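Local coordinates for protein probable 3-hydroxybutyryl-CoA dehydrogenase (Escherichia coli, PDB 3MOG) that catalyses the NAD-dependent oxidation of 3-hydroxyadipyl-CoA to 3-oxoadipyl-CoA in phenylacetate degradation, working as a homotrimer, at residues Q179-H184 against E412-T417; A195-S200 against A395-E400; A401-Q406 against R456-S461; R440-L445 against S461-R466. All coordinates share one frame; numbering follows the deposited sequence. Where two conformers were deposited one is given.

In the fold
Contact 1 joins strand 179-184, an edge strand of the N-terminal Rossmann-type sheet, to helix 412-422, and so ties the NAD-binding domain to the second C-terminal-type region. The other three lie in the helical part, contact 3 pairing a helix with a loop. Contact 2 sets helix 196-207, from the first C-terminal-type region, against helix 390-406 of the second. That helix runs on into contact 3, centred about 10 Å from contact 2; contacts 3 and 4 share S461, their centres about 9 Å apart. Contact 1 is centred about 17 Å from contacts 2 and 3. Along the chain, contact 2 falls between the segments of contact 1, whereas contacts 3 and 4 interleave, both beside the subunit interface.

Contact 1 of 4, residues Q179-H184 against E412-T417; sequences QPVRCH and EQDIDT
Strand 179-184 and helix 412-417 run at 121° to each other, their axes 8.0 Å apart at closest, and the CA atoms of V181 and D414 mark the nearest backbone approach at 5.3 Å. D414 carries the polar part. Its OD2 accepts the backbone N-H of R182 (N to OD2 3.1 Å) along a nearly straight line, 168° at the hydrogen, but the N-H arrives from above the carboxylate plane. A water between OD2 and R182 O, unusually close to OD2 and so doubtful in detail, may bridge the two. The apolar part is V181: with CG1 beside its backbone N (chi1 -70°), that methyl rests 3.5 Å from D414 O and also meets T417 CG2 at 3.9 Å. T417 CG2 reaches on to Q179 CG, while T417 OG1 turns back to Q413 O. With D414 shortened to an alanine, the R182 N-H would probably be left without this acceptor, and V181 CB without the carboxylate carbon beside it. The guanidinium of R182 is directed instead to E167 on helix 163-175. Strand 152-157 pairs with the other edge of strand 179-184, so helix 412-422 lies against the border of the Rossmann-type sheet.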
loop_
_atom_site.group_PDB
_atom_site.type_symbol
_atom_site.label_atom_id
_atom_site.label_comp_id
_atom_site.label_asym_id
_atom_site.label_seq_id
_atom_site.Cartn_x
_atom_site.Cartn_y
_atom_site.Cartn_z
ATOM N N GLN C 179 -12.939 22.187 26.813
ATOM C CA GLN C 179 -11.526 21.920 26.969
ATOM C C GLN C 179 -10.896 21.862 25.584
ATOM O O GLN C 179 -11.065 20.880 24.860
ATOM C CB GLN C 179 -11.314 20.594 27.711
ATOM C CG GLN C 179 -9.869 20.340 28.147
ATOM C CD GLN C 179 -9.294 21.481 28.976
ATOM O OE1 GLN C 179 -9.861 21.862 29.999
ATOM N NE2 GLN C 179 -8.172 22.042 28.524
ATOM N N PRO C 180 -10.182 22.924 25.201
ATOM C CA PRO C 180 -9.506 22.891 23.914
ATOM C C PRO C 180 -8.235 22.040 23.968
ATOM O O PRO C 180 -7.582 21.943 25.021
ATOM C CB PRO C 180 -9.149 24.355 23.670
ATOM C CG PRO C 180 -8.989 24.938 25.070
ATOM C CD PRO C 180 -9.935 24.175 25.947
ATOM N N VAL C 181 -7.926 21.407 22.839
ATOM C CA VAL C 181 -6.639 20.769 22.599
ATOM C C VAL C 181 -6.159 21.275 21.234
ATOM O O VAL C 181 -6.970 21.501 20.351
ATOM C CB VAL C 181 -6.717 19.212 22.637
ATOM C CG1 VAL C 181 -6.963 18.710 24.060
ATOM C CG2 VAL C 181 -7.791 18.652 21.666
ATOM N N ARG C 182 -4.857 21.493 21.080
ATOM C CA ARG C 182 -4.299 21.980 19.810
ATOM C C ARG C 182 -3.722 20.834 19.007
ATOM O O ARG C 182 -3.148 19.908 19.571
ATOM C CB ARG C 182 -3.191 22.996 20.056
ATOM C CG ARG C 182 -3.571 24.074 21.046
ATOM C CD ARG C 182 -2.425 24.341 21.999
ATOM N NE ARG C 182 -2.846 25.286 23.026
ATOM C CZ ARG C 182 -2.506 26.571 23.044
ATOM N NH1 ARG C 182 -1.711 27.068 22.100
ATOM N NH2 ARG C 182 -2.957 27.360 24.015
ATOM N N CYS C 183 -3.884 20.906 17.690
ATOM C CA CYS C 183 -3.313 19.948 16.769
ATOM C C CYS C 183 -3.186 20.574 15.387
ATOM O O CYS C 183 -3.856 21.546 15.089
ATOM C CB CYS C 183 -4.154 18.664 16.697
ATOM S SG CYS C 183 -5.717 18.822 15.860
ATOM N N HIS C 184 -2.306 20.019 14.558
ATOM C CA HIS C 184 -2.120 20.483 13.190
ATOM C C HIS C 184 -3.155 19.820 12.301
ATOM O O HIS C 184 -3.804 18.853 12.711
ATOM C CB HIS C 184 -0.707 20.160 12.692
ATOM C CG HIS C 184 -0.261 21.017 11.547
ATOM N ND1 HIS C 184 -0.007 22.365 11.682
ATOM C CD2 HIS C 184 -0.030 20.718 10.246
ATOM C CE1 HIS C 184 0.362 22.861 10.513
ATOM N NE2 HIS C 184 0.358 21.882 9.626
ATOM N N GLU C 412 1.843 15.703 24.196
ATOM C CA GLU C 412 1.453 14.501 24.935
ATOM C C GLU C 412 0.183 14.727 25.767
ATOM O O GLU C 412 -0.764 13.923 25.706
ATOM C CB GLU C 412 2.604 13.995 25.823
ATOM C CG GLU C 412 2.173 12.927 26.826
ATOM C CD GLU C 412 3.289 12.482 27.740
ATOM O OE1 GLU C 412 3.954 11.472 27.416
ATOM O OE2 GLU C 412 3.495 13.152 28.778
ATOM N N GLN C 413 0.154 15.821 26.527
ATOM C CA GLN C 413 -1.023 16.120 27.354
ATOM C C GLN C 413 -2.308 16.316 26.545
ATOM O O GLN C 413 -3.380 15.904 26.988
ATOM C CB GLN C 413 -0.782 17.277 28.355
ATOM C CG GLN C 413 -0.759 18.686 27.805
ATOM C CD GLN C 413 -1.035 19.747 28.876
ATOM O OE1 GLN C 413 -1.974 19.629 29.666
ATOM N NE2 GLN C 413 -0.219 20.792 28.893
ATOM N N ASP C 414 -2.202 16.892 25.347
ATOM C CA ASP C 414 -3.389 17.114 24.527
ATOM C C ASP C 414 -3.915 15.843 23.878
ATOM O O ASP C 414 -5.117 15.720 23.645
ATOM C CB ASP C 414 -3.139 18.185 23.482
ATOM C CG ASP C 414 -3.215 19.588 24.064
ATOM O OD1 ASP C 414 -3.565 19.736 25.271
ATOM O OD2 ASP C 414 -2.924 20.538 23.306
ATOM N N ILE C 415 -3.013 14.906 23.601
ATOM C CA ILE C 415 -3.400 13.588 23.106
ATOM C C ILE C 415 -4.160 12.821 24.196
ATOM O O ILE C 415 -5.218 12.252 23.932
ATOM C CB ILE C 415 -2.169 12.808 22.552
ATOM C CG1 ILE C 415 -1.593 13.545 21.324
ATOM C CG2 ILE C 415 -2.545 11.365 22.176
ATOM C CD1 ILE C 415 -0.287 12.968 20.767
ATOM N N ASP C 416 -3.649 12.841 25.429
ATOM C CA ASP C 416 -4.344 12.187 26.547
ATOM C C ASP C 416 -5.733 12.798 26.764
ATOM O O ASP C 416 -6.731 12.083 26.826
ATOM C CB ASP C 416 -3.523 12.250 27.844
ATOM C CG ASP C 416 -2.373 11.245 27.879
ATOM O OD1 ASP C 416 -2.385 10.270 27.097
ATOM O OD2 ASP C 416 -1.444 11.438 28.704
ATOM N N THR C 417 -5.787 14.125 26.846
ATOM C CA THR C 417 -7.032 14.841 27.087
ATOM C C THR C 417 -8.066 14.538 26.017
ATOM O O THR C 417 -9.206 14.196 26.338
ATOM C CB THR C 417 -6.788 16.340 27.174
ATOM O OG1 THR C 417 -5.910 16.597 28.276
ATOM C CG2 THR C 417 -8.088 17.091 27.380
HETATM O O HOH W 1 -1.182 20.085 21.537
#

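Contact 2 of 4, residues A195-S200 against A395-E400; sequences ARPYYS and AMIINE
Helices 196-200 and 395-400 pack nearly antiparallel, at 152° between their directions, with axes 8.5 Å apart at closest; the CA atoms of P197 and I397 come within 5.7 Å. P197 is the residue most covered by the contact. It points its CB toward helix 395-400, and CB and CG do the touching: CB lies against M396 CB (3.8 Å) and CG over the M396 backbone, 3.6 Å from M396 O. That carbonyl also accepts the helical N-H of E400, so the proline CG adds a van der Waals contact to an already bonded oxygen. On one flank, E400 CB is a more distant neighbour of P197 CG at 4.4 Å, and the E400 carboxylate goes to R258.

The pair brings together two regions of the 3-hydroxyacyl-CoA dehydrogenase C-terminal family, a helical fold that occurs twice in this chain, each copy contributing one helix. Further along, I397 has CG1 beside its own backbone N (chi1 -72°) and an extended branch, which carries CD1 to Y198, 4.0 Å from CD1 of the tyrosine. The two side chains lie alongside one another, pointing the same way, and the methyl approaches the ring obliquely. CG1 of I397 also touches P197 CG at 4.1 Å. Cut back to an alanine, I397 would lose both CG1 and CD1; a gap is likely to open beside P197 CG, with the Y198 ring less firmly packed on this side. The ring of Y198 is held from elsewhere as well, its OH bonded to M228 O and its ring meeting that of F226; F226 also packs on I397.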
loop_
_atom_site.group_PDB
_atom_site.type_symbol
_atom_site.label_atom_id
_atom_site.label_comp_id
_atom_site.label_asym_id
_atom_site.label_seq_id
_atom_site.Cartn_x
_atom_site.Cartn_y
_atom_site.Cartn_z
ATOM N N ALA C 195 -8.275 6.856 17.698
ATOM C CA ALA C 195 -9.356 5.890 17.909
ATOM C C ALA C 195 -9.401 4.735 16.919
ATOM O O ALA C 195 -10.009 3.708 17.214
ATOM C CB ALA C 195 -10.714 6.597 17.912
ATOM N N ARG C 196 -8.793 4.900 15.747
ATOM C CA ARG C 196 -8.911 3.896 14.677
ATOM C C ARG C 196 -8.652 2.419 15.083
ATOM O O ARG C 196 -9.444 1.548 14.713
ATOM C CB ARG C 196 -8.061 4.276 13.456
ATOM C CG ARG C 196 -8.585 5.429 12.592
ATOM C CD ARG C 196 -10.033 5.194 12.127
ATOM N NE ARG C 196 -10.985 5.968 12.932
ATOM C CZ ARG C 196 -12.301 5.805 12.917
ATOM N NH1 ARG C 196 -12.861 4.883 12.138
ATOM N NH2 ARG C 196 -13.062 6.573 13.688
ATOM N N PRO C 197 -7.569 2.126 15.850
ATOM C CA PRO C 197 -7.396 0.683 16.170
ATOM C C PRO C 197 -8.378 0.100 17.187
ATOM O O PRO C 197 -8.451 -1.124 17.341
ATOM C CB PRO C 197 -5.959 0.592 16.682
ATOM C CG PRO C 197 -5.569 1.982 17.030
ATOM C CD PRO C 197 -6.351 2.909 16.167
ATOM N N TYR C 198 -9.139 0.961 17.862
ATOM C CA TYR C 198 -10.174 0.466 18.751
ATOM C C TYR C 198 -11.211 -0.283 17.910
ATOM O O TYR C 198 -11.646 -1.371 18.290
ATOM C CB TYR C 198 -10.801 1.591 19.580
ATOM C CG TYR C 198 -11.774 1.102 20.632
ATOM C CD1 TYR C 198 -11.365 0.203 21.615
ATOM C CD2 TYR C 198 -13.102 1.551 20.656
ATOM C CE1 TYR C 198 -12.247 -0.260 22.574
ATOM C CE2 TYR C 198 -13.989 1.100 21.616
ATOM C CZ TYR C 198 -13.552 0.190 22.568
ATOM O OH TYR C 198 -14.407 -0.273 23.522
ATOM N N TYR C 199 -11.537 0.264 16.736
ATOM C CA TYR C 199 -12.495 -0.378 15.848
ATOM C C TYR C 199 -11.872 -1.499 15.047
ATOM O O TYR C 199 -12.465 -2.565 14.921
ATOM C CB TYR C 199 -13.172 0.641 14.928
ATOM C CG TYR C 199 -13.731 1.800 15.696
ATOM C CD1 TYR C 199 -13.170 3.072 15.565
ATOM C CD2 TYR C 199 -14.786 1.626 16.592
ATOM C CE1 TYR C 199 -13.651 4.140 16.272
ATOM C CE2 TYR C 199 -15.286 2.709 17.323
ATOM C CZ TYR C 199 -14.709 3.959 17.153
ATOM O OH TYR C 199 -15.168 5.046 17.852
ATOM N N SER C 200 -10.674 -1.267 14.524
ATOM C CA SER C 200 -10.090 -2.190 13.554
ATOM C C SER C 200 -9.524 -3.477 14.159
ATOM O O SER C 200 -9.492 -4.521 13.483
ATOM C CB SER C 200 -9.047 -1.485 12.684
ATOM O OG SER C 200 -7.898 -1.148 13.430
ATOM N N ALA C 395 -2.543 -1.794 23.262
ATOM C CA ALA C 395 -1.215 -1.639 22.631
ATOM C C ALA C 395 -1.241 -0.859 21.326
ATOM O O ALA C 395 -0.458 0.082 21.145
ATOM C CB ALA C 395 -0.523 -3.013 22.415
ATOM N N MET C 396 -2.151 -1.224 20.426
ATOM C CA MET C 396 -2.262 -0.520 19.131
ATOM C C MET C 396 -2.785 0.914 19.244
ATOM O O MET C 396 -2.316 1.786 18.518
ATOM C CB MET C 396 -3.077 -1.330 18.141
ATOM C CG MET C 396 -2.317 -2.551 17.616
ATOM S SD MET C 396 -1.027 -2.154 16.429
ATOM C CE MET C 396 -2.117 -1.787 15.068
ATOM N N ILE C 397 -3.725 1.158 20.162
ATOM C CA ILE C 397 -4.182 2.516 20.479
ATOM C C ILE C 397 -2.996 3.380 20.944
ATOM O O ILE C 397 -2.801 4.503 20.461
ATOM C CB ILE C 397 -5.298 2.509 21.580
ATOM C CG1 ILE C 397 -6.614 1.977 21.026
ATOM C CG2 ILE C 397 -5.553 3.904 22.139
ATOM C CD1 ILE C 397 -7.643 1.642 22.101
ATOM N N ILE C 398 -2.203 2.832 21.864
ATOM C CA ILE C 398 -1.031 3.523 22.432
ATOM C C ILE C 398 0.077 3.796 21.390
ATOM O O ILE C 398 0.679 4.873 21.352
ATOM C CB ILE C 398 -0.486 2.702 23.614
ATOM C CG1 ILE C 398 -1.505 2.687 24.763
ATOM C CG2 ILE C 398 0.881 3.197 24.080
ATOM C CD1 ILE C 398 -1.148 1.675 25.848
ATOM N N ASN C 399 0.322 2.809 20.546
ATOM C CA ASN C 399 1.272 2.905 19.437
ATOM C C ASN C 399 0.936 4.055 18.483
ATOM O O ASN C 399 1.802 4.866 18.132
ATOM C CB ASN C 399 1.256 1.584 18.682
ATOM C CG ASN C 399 2.538 1.317 17.938
ATOM O OD1 ASN C 399 3.618 1.707 18.372
ATOM N ND2 ASN C 399 2.427 0.603 16.819
ATOM N N GLU C 400 -0.333 4.123 18.097
ATOM C CA GLU C 400 -0.884 5.224 17.299
ATOM C C GLU C 400 -0.797 6.604 17.977
ATOM O O GLU C 400 -0.472 7.598 17.322
ATOM C CB GLU C 400 -2.328 4.895 16.896
ATOM C CG GLU C 400 -2.804 5.680 15.685
ATOM C CD GLU C 400 -1.875 5.510 14.505
ATOM O OE1 GLU C 400 -1.234 6.505 14.101
ATOM O OE2 GLU C 400 -1.763 4.373 14.006
#

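Contact 3 of 4, residues A401-Q406 against R456-S461; sequences ALDALQ and RYRPCS
In the conformer given, the R458 guanidinium has C460 CB over one face, 3.7 Å above the plane and displaced from the centre, while D403 OD1 approaches obliquely. The carboxylate and guanidinium planes are 34° apart. R458 NH2 to D403 OD1 is a long salt bridge of 3.8 Å, tentative because R458 has a second conformer: OD1 sits off the guanidinium plane where no N-H is aimed at it, so the attraction is probably one of charge alone. R193 and R258 both pair with D403 OD2, R458 adding at most a weak charge interaction.

The second flat group is the Q406 amide. An extended chain beyond CG brings its NE2 to S461 OG at 3.0 Å, with 157° at the hydrogen and the hydroxyl close to the amide plane. The other amide atom, OE1, weakly accepts the L462 N-H at the start of helix 461-473, so both ends of the amide are used there. S461 OG is shared: H451 of the second subunit also bonds to it.

Between these polar ends sits C460, the N-cap residue of that helix. Its SG stands between the backbone N and the carbonyl carbon (chi1 76°), which directs it to L402 CB at 3.6 Å and to the backbone N of D403 at 3.8 Å. Just upstream on helix 390-406, N399 hydrogen-bonds to R458 O and C460 N, joining that helix to the loop backbone. Thus the loop between helices 438-452 and 461-473 lies along helix 390-406, with L402 packed also on W438 and L463.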
loop_
_atom_site.group_PDB
_atom_site.type_symbol
_atom_site.label_atom_id
_atom_site.label_comp_id
_atom_site.label_asym_id
_atom_site.label_seq_id
_atom_site.Cartn_x
_atom_site.Cartn_y
_atom_site.Cartn_z
ATOM N N ALA C 401 -1.060 6.667 19.283
ATOM C CA ALA C 401 -0.874 7.916 20.049
ATOM C C ALA C 401 0.589 8.375 20.070
ATOM O O ALA C 401 0.888 9.564 19.931
ATOM C CB ALA C 401 -1.372 7.744 21.468
ATOM N N LEU C 402 1.492 7.416 20.225
ATOM C CA LEU C 402 2.906 7.675 20.216
ATOM C C LEU C 402 3.379 8.157 18.848
ATOM O O LEU C 402 4.231 9.043 18.759
ATOM C CB LEU C 402 3.666 6.407 20.600
ATOM C CG LEU C 402 3.746 6.012 22.073
ATOM C CD1 LEU C 402 4.245 4.598 22.135
ATOM C CD2 LEU C 402 4.644 6.936 22.890
ATOM N N ASP C 403 2.837 7.578 17.779
ATOM C CA ASP C 403 3.218 8.012 16.436
ATOM C C ASP C 403 2.748 9.444 16.170
ATOM O O ASP C 403 3.461 10.237 15.547
ATOM C CB ASP C 403 2.667 7.072 15.373
ATOM C CG ASP C 403 3.022 7.523 13.968
ATOM O OD1 ASP C 403 4.200 7.386 13.585
ATOM O OD2 ASP C 403 2.131 8.036 13.255
ATOM N N ALA C 404 1.561 9.773 16.661
ATOM C CA ALA C 404 1.037 11.116 16.509
ATOM C C ALA C 404 1.915 12.120 17.259
ATOM O O ALA C 404 2.178 13.212 16.744
ATOM C CB ALA C 404 -0.415 11.187 16.990
ATOM N N LEU C 405 2.380 11.735 18.454
ATOM C CA LEU C 405 3.253 12.599 19.278
ATOM C C LEU C 405 4.591 12.807 18.602
ATOM O O LEU C 405 5.086 13.923 18.533
ATOM C CB LEU C 405 3.446 12.023 20.682
ATOM C CG LEU C 405 4.414 12.725 21.647
ATOM C CD1 LEU C 405 4.024 14.188 21.879
ATOM C CD2 LEU C 405 4.472 11.962 22.980
ATOM N N GLN C 406 5.141 11.727 18.059
ATOM C CA GLN C 406 6.414 11.771 17.357
ATOM C C GLN C 406 6.379 12.643 16.098
ATOM O O GLN C 406 7.353 13.335 15.781
ATOM C CB GLN C 406 6.864 10.357 17.002
ATOM C CG GLN C 406 8.332 10.289 16.646
ATOM C CD GLN C 406 8.857 8.877 16.579
ATOM O OE1 GLN C 406 8.117 7.934 16.280
ATOM N NE2 GLN C 406 10.146 8.721 16.868
ATOM N N ARG C 456 1.683 -3.348 9.857
ATOM C CA ARG C 456 0.640 -2.873 10.743
ATOM C C ARG C 456 1.004 -2.966 12.248
ATOM O O ARG C 456 0.655 -2.089 13.032
ATOM C CB ARG C 456 -0.620 -3.697 10.441
ATOM C CG ARG C 456 -1.798 -3.388 11.313
ATOM C CD ARG C 456 -2.966 -4.294 11.013
ATOM N NE ARG C 456 -3.978 -4.138 12.047
ATOM C CZ ARG C 456 -4.882 -3.169 12.078
ATOM N NH1 ARG C 456 -4.925 -2.260 11.114
ATOM N NH2 ARG C 456 -5.748 -3.111 13.080
ATOM N N TYR C 457 1.707 -4.025 12.639
ATOM C CA TYR C 457 2.035 -4.235 14.041
ATOM C C TYR C 457 3.426 -3.717 14.439
ATOM O O TYR C 457 3.885 -4.004 15.539
ATOM C CB TYR C 457 1.777 -5.704 14.465
ATOM C CG TYR C 457 0.324 -6.028 14.342
ATOM C CD1 TYR C 457 -0.592 -5.540 15.268
ATOM C CD2 TYR C 457 -0.159 -6.759 13.255
ATOM C CE1 TYR C 457 -1.944 -5.785 15.127
ATOM C CE2 TYR C 457 -1.505 -7.020 13.114
ATOM C CZ TYR C 457 -2.395 -6.526 14.042
ATOM O OH TYR C 457 -3.740 -6.776 13.889
ATOM N N ARG C 458 4.070 -2.939 13.557
ATOM C CA ARG C 458 5.350 -2.315 13.888
ATOM C C ARG C 458 5.241 -1.419 15.131
ATOM O O ARG C 458 4.330 -0.590 15.233
ATOM C CB ARG C 458 5.947 -1.551 12.689
ATOM C CG ARG C 458 5.234 -0.238 12.265
ATOM C CD ARG C 458 5.842 1.000 12.911
ATOM N NE ARG C 458 5.080 2.212 12.617
ATOM C CZ ARG C 458 4.012 2.598 13.302
ATOM N NH1 ARG C 458 3.582 1.855 14.307
ATOM N NH2 ARG C 458 3.367 3.710 12.974
ATOM N N PRO C 459 6.148 -1.617 16.104
ATOM C CA PRO C 459 6.319 -0.648 17.185
ATOM C C PRO C 459 6.846 0.645 16.574
ATOM O O PRO C 459 7.758 0.597 15.719
ATOM C CB PRO C 459 7.440 -1.255 18.013
ATOM C CG PRO C 459 7.445 -2.704 17.669
ATOM C CD PRO C 459 7.047 -2.777 16.253
ATOM N N CYS C 460 6.277 1.787 16.949
ATOM C CA CYS C 460 6.756 3.029 16.345
ATOM C C CYS C 460 8.079 3.450 16.991
ATOM O O CYS C 460 8.420 2.980 18.076
ATOM C CB CYS C 460 5.700 4.147 16.367
ATOM S SG CYS C 460 5.491 4.901 17.943
ATOM N N SER C 461 8.817 4.331 16.323
ATOM C CA SER C 461 10.167 4.683 16.765
ATOM C C SER C 461 10.194 5.252 18.207
ATOM O O SER C 461 11.091 4.910 18.994
ATOM C CB SER C 461 10.837 5.589 15.721
ATOM O OG SER C 461 11.894 6.347 16.277
#

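Contact 4 of 4, residues R440-L445 against S461-R466; sequences RILRLL and SLLRQR
L463 is where helix 461-466 first meets helix 440-445, the two axes inclined at 131° and 9.6 Å apart at closest. These belong to two successive helices, 438-452 and 461-473, of the second C-terminal-type region. The CG of L463 lies anti to the backbone N (chi1 179°), turning its branch toward I441 and L445, with CD2 against both and CD1 near I441 CG2. CD2 is the principal contact atom: it touches L445 CD1 at 3.7 Å, I441 CG2 at 4.0 Å and the backbone CA of L442. The branches of I441 and L463 cross at about a right angle, whereas L445 comes in at a slant. L463 also packs on W438, at the start of helix 438-452.

R464 follows, and its chain, extended from CG to NE, passes over L442. L442 CD1 lies 4.1 Å from R464 CG and 4.0 Å from R464 NH1, with the two side chains again crossing nearly perpendicularly. The guanidinium is held elsewhere: NH1 pairs with E446, and NE with the backbone O of H451 of the second subunit.

No hydrogen bond or salt bridge joins the two segments, so cohesion between them rests on aliphatic contact.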
loop_
_atom_site.group_PDB
_atom_site.type_symbol
_atom_site.label_atom_id
_atom_site.label_comp_id
_atom_site.label_asym_id
_atom_site.label_seq_id
_atom_site.Cartn_x
_atom_site.Cartn_y
_atom_site.Cartn_z
ATOM N N ARG C 440 6.767 -3.607 28.123
ATOM C CA ARG C 440 5.692 -4.574 28.018
ATOM C C ARG C 440 4.866 -4.388 26.740
ATOM O O ARG C 440 4.533 -5.365 26.072
ATOM C CB ARG C 440 4.786 -4.480 29.249
ATOM C CG ARG C 440 3.742 -5.580 29.309
ATOM C CD ARG C 440 3.004 -5.587 30.624
ATOM N NE ARG C 440 2.011 -6.652 30.602
ATOM C CZ ARG C 440 1.256 -6.996 31.640
ATOM N NH1 ARG C 440 0.373 -7.970 31.492
ATOM N NH2 ARG C 440 1.366 -6.357 32.811
ATOM N N ILE C 441 4.529 -3.142 26.422
ATOM C CA ILE C 441 3.801 -2.829 25.188
ATOM C C ILE C 441 4.676 -3.148 23.983
ATOM O O ILE C 441 4.213 -3.763 23.020
ATOM C CB ILE C 441 3.331 -1.345 25.139
ATOM C CG1 ILE C 441 2.363 -1.046 26.292
ATOM C CG2 ILE C 441 2.699 -1.000 23.776
ATOM C CD1 ILE C 441 1.191 -1.998 26.382
ATOM N N LEU C 442 5.948 -2.760 24.065
ATOM C CA LEU C 442 6.921 -3.058 23.011
ATOM C C LEU C 442 7.042 -4.546 22.705
ATOM O O LEU C 442 6.968 -4.937 21.546
ATOM C CB LEU C 442 8.303 -2.485 23.354
ATOM C CG LEU C 442 9.429 -2.839 22.407
ATOM C CD1 LEU C 442 9.293 -2.054 21.089
ATOM C CD2 LEU C 442 10.785 -2.628 23.054
ATOM N N ARG C 443 7.221 -5.369 23.741
ATOM C CA ARG C 443 7.400 -6.818 23.556
ATOM C C ARG C 443 6.199 -7.482 22.845
ATOM O O ARG C 443 6.377 -8.295 21.932
ATOM C CB ARG C 443 7.671 -7.498 24.900
ATOM C CG ARG C 443 7.812 -9.027 24.819
ATOM C CD ARG C 443 8.187 -9.626 26.167
ATOM N NE ARG C 443 7.282 -9.194 27.235
ATOM C CZ ARG C 443 7.490 -9.409 28.530
ATOM N NH1 ARG C 443 8.570 -10.068 28.937
ATOM N NH2 ARG C 443 6.606 -8.971 29.417
ATOM N N LEU C 444 5.002 -7.108 23.282
ATOM C CA LEU C 444 3.750 -7.561 22.702
ATOM C C LEU C 444 3.658 -7.236 21.207
ATOM O O LEU C 444 3.463 -8.138 20.383
ATOM C CB LEU C 444 2.600 -6.928 23.473
ATOM C CG LEU C 444 1.153 -7.023 22.996
ATOM C CD1 LEU C 444 0.716 -8.445 22.805
ATOM C CD2 LEU C 444 0.310 -6.380 24.073
ATOM N N LEU C 445 3.834 -5.966 20.860
ATOM C CA LEU C 445 3.753 -5.545 19.463
ATOM C C LEU C 445 4.805 -6.230 18.589
ATOM O O LEU C 445 4.484 -6.642 17.469
ATOM C CB LEU C 445 3.778 -4.009 19.324
ATOM C CG LEU C 445 2.534 -3.272 19.861
ATOM C CD1 LEU C 445 2.723 -1.791 19.859
ATOM C CD2 LEU C 445 1.275 -3.586 19.072
ATOM N N SER C 461 8.817 4.331 16.323
ATOM C CA SER C 461 10.167 4.683 16.765
ATOM C C SER C 461 10.194 5.252 18.207
ATOM O O SER C 461 11.091 4.910 18.994
ATOM C CB SER C 461 10.837 5.589 15.721
ATOM O OG SER C 461 11.894 6.347 16.277
ATOM N N LEU C 462 9.172 6.036 18.569
ATOM C CA LEU C 462 9.053 6.594 19.937
ATOM C C LEU C 462 8.743 5.541 21.007
ATOM O O LEU C 462 9.134 5.697 22.171
ATOM C CB LEU C 462 8.016 7.738 19.993
ATOM C CG LEU C 462 7.888 8.536 21.301
ATOM C CD1 LEU C 462 9.219 9.212 21.667
ATOM C CD2 LEU C 462 6.770 9.570 21.197
ATOM N N LEU C 463 8.040 4.475 20.625
ATOM C CA LEU C 463 7.836 3.366 21.540
ATOM C C LEU C 463 9.159 2.699 21.882
ATOM O O LEU C 463 9.444 2.510 23.072
ATOM C CB LEU C 463 6.802 2.348 21.032
ATOM C CG LEU C 463 6.501 1.100 21.878
ATOM C CD1 LEU C 463 6.003 1.411 23.283
ATOM C CD2 LEU C 463 5.494 0.204 21.176
ATOM N N ARG C 464 9.973 2.368 20.873
ATOM C CA ARG C 464 11.320 1.801 21.151
ATOM C C ARG C 464 12.126 2.747 22.038
ATOM O O ARG C 464 12.776 2.311 22.989
ATOM C CB ARG C 464 12.132 1.495 19.879
ATOM C CG ARG C 464 11.409 0.606 18.848
ATOM C CD ARG C 464 12.381 0.064 17.800
ATOM N NE ARG C 464 11.714 -0.867 16.899
ATOM C CZ ARG C 464 11.551 -2.167 17.125
ATOM N NH1 ARG C 464 12.027 -2.740 18.228
ATOM N NH2 ARG C 464 10.925 -2.907 16.223
ATOM N N GLN C 465 12.054 4.039 21.711
ATOM C CA GLN C 465 12.723 5.102 22.447
ATOM C C GLN C 465 12.281 5.134 23.905
ATOM O O GLN C 465 13.120 5.260 24.802
ATOM C CB GLN C 465 12.467 6.447 21.760
ATOM C CG GLN C 465 13.051 7.699 22.432
ATOM C CD GLN C 465 12.901 8.963 21.556
ATOM O OE1 GLN C 465 12.733 10.082 22.070
ATOM N NE2 GLN C 465 12.953 8.780 20.227
ATOM N N ARG C 466 10.978 4.991 24.146
ATOM C CA ARG C 466 10.474 5.012 25.521
ATOM C C ARG C 466 10.728 3.724 26.304
ATOM O O ARG C 466 10.885 3.767 27.528
ATOM C CB ARG C 466 9.005 5.425 25.585
ATOM C CG ARG C 466 8.831 6.915 25.350
ATOM C CD ARG C 466 7.503 7.399 25.858
ATOM N NE ARG C 466 7.402 8.835 25.676
ATOM C CZ ARG C 466 6.332 9.575 25.946
ATOM N NH1 ARG C 466 5.216 9.025 26.415
ATOM N NH2 ARG C 466 6.385 10.881 25.731
#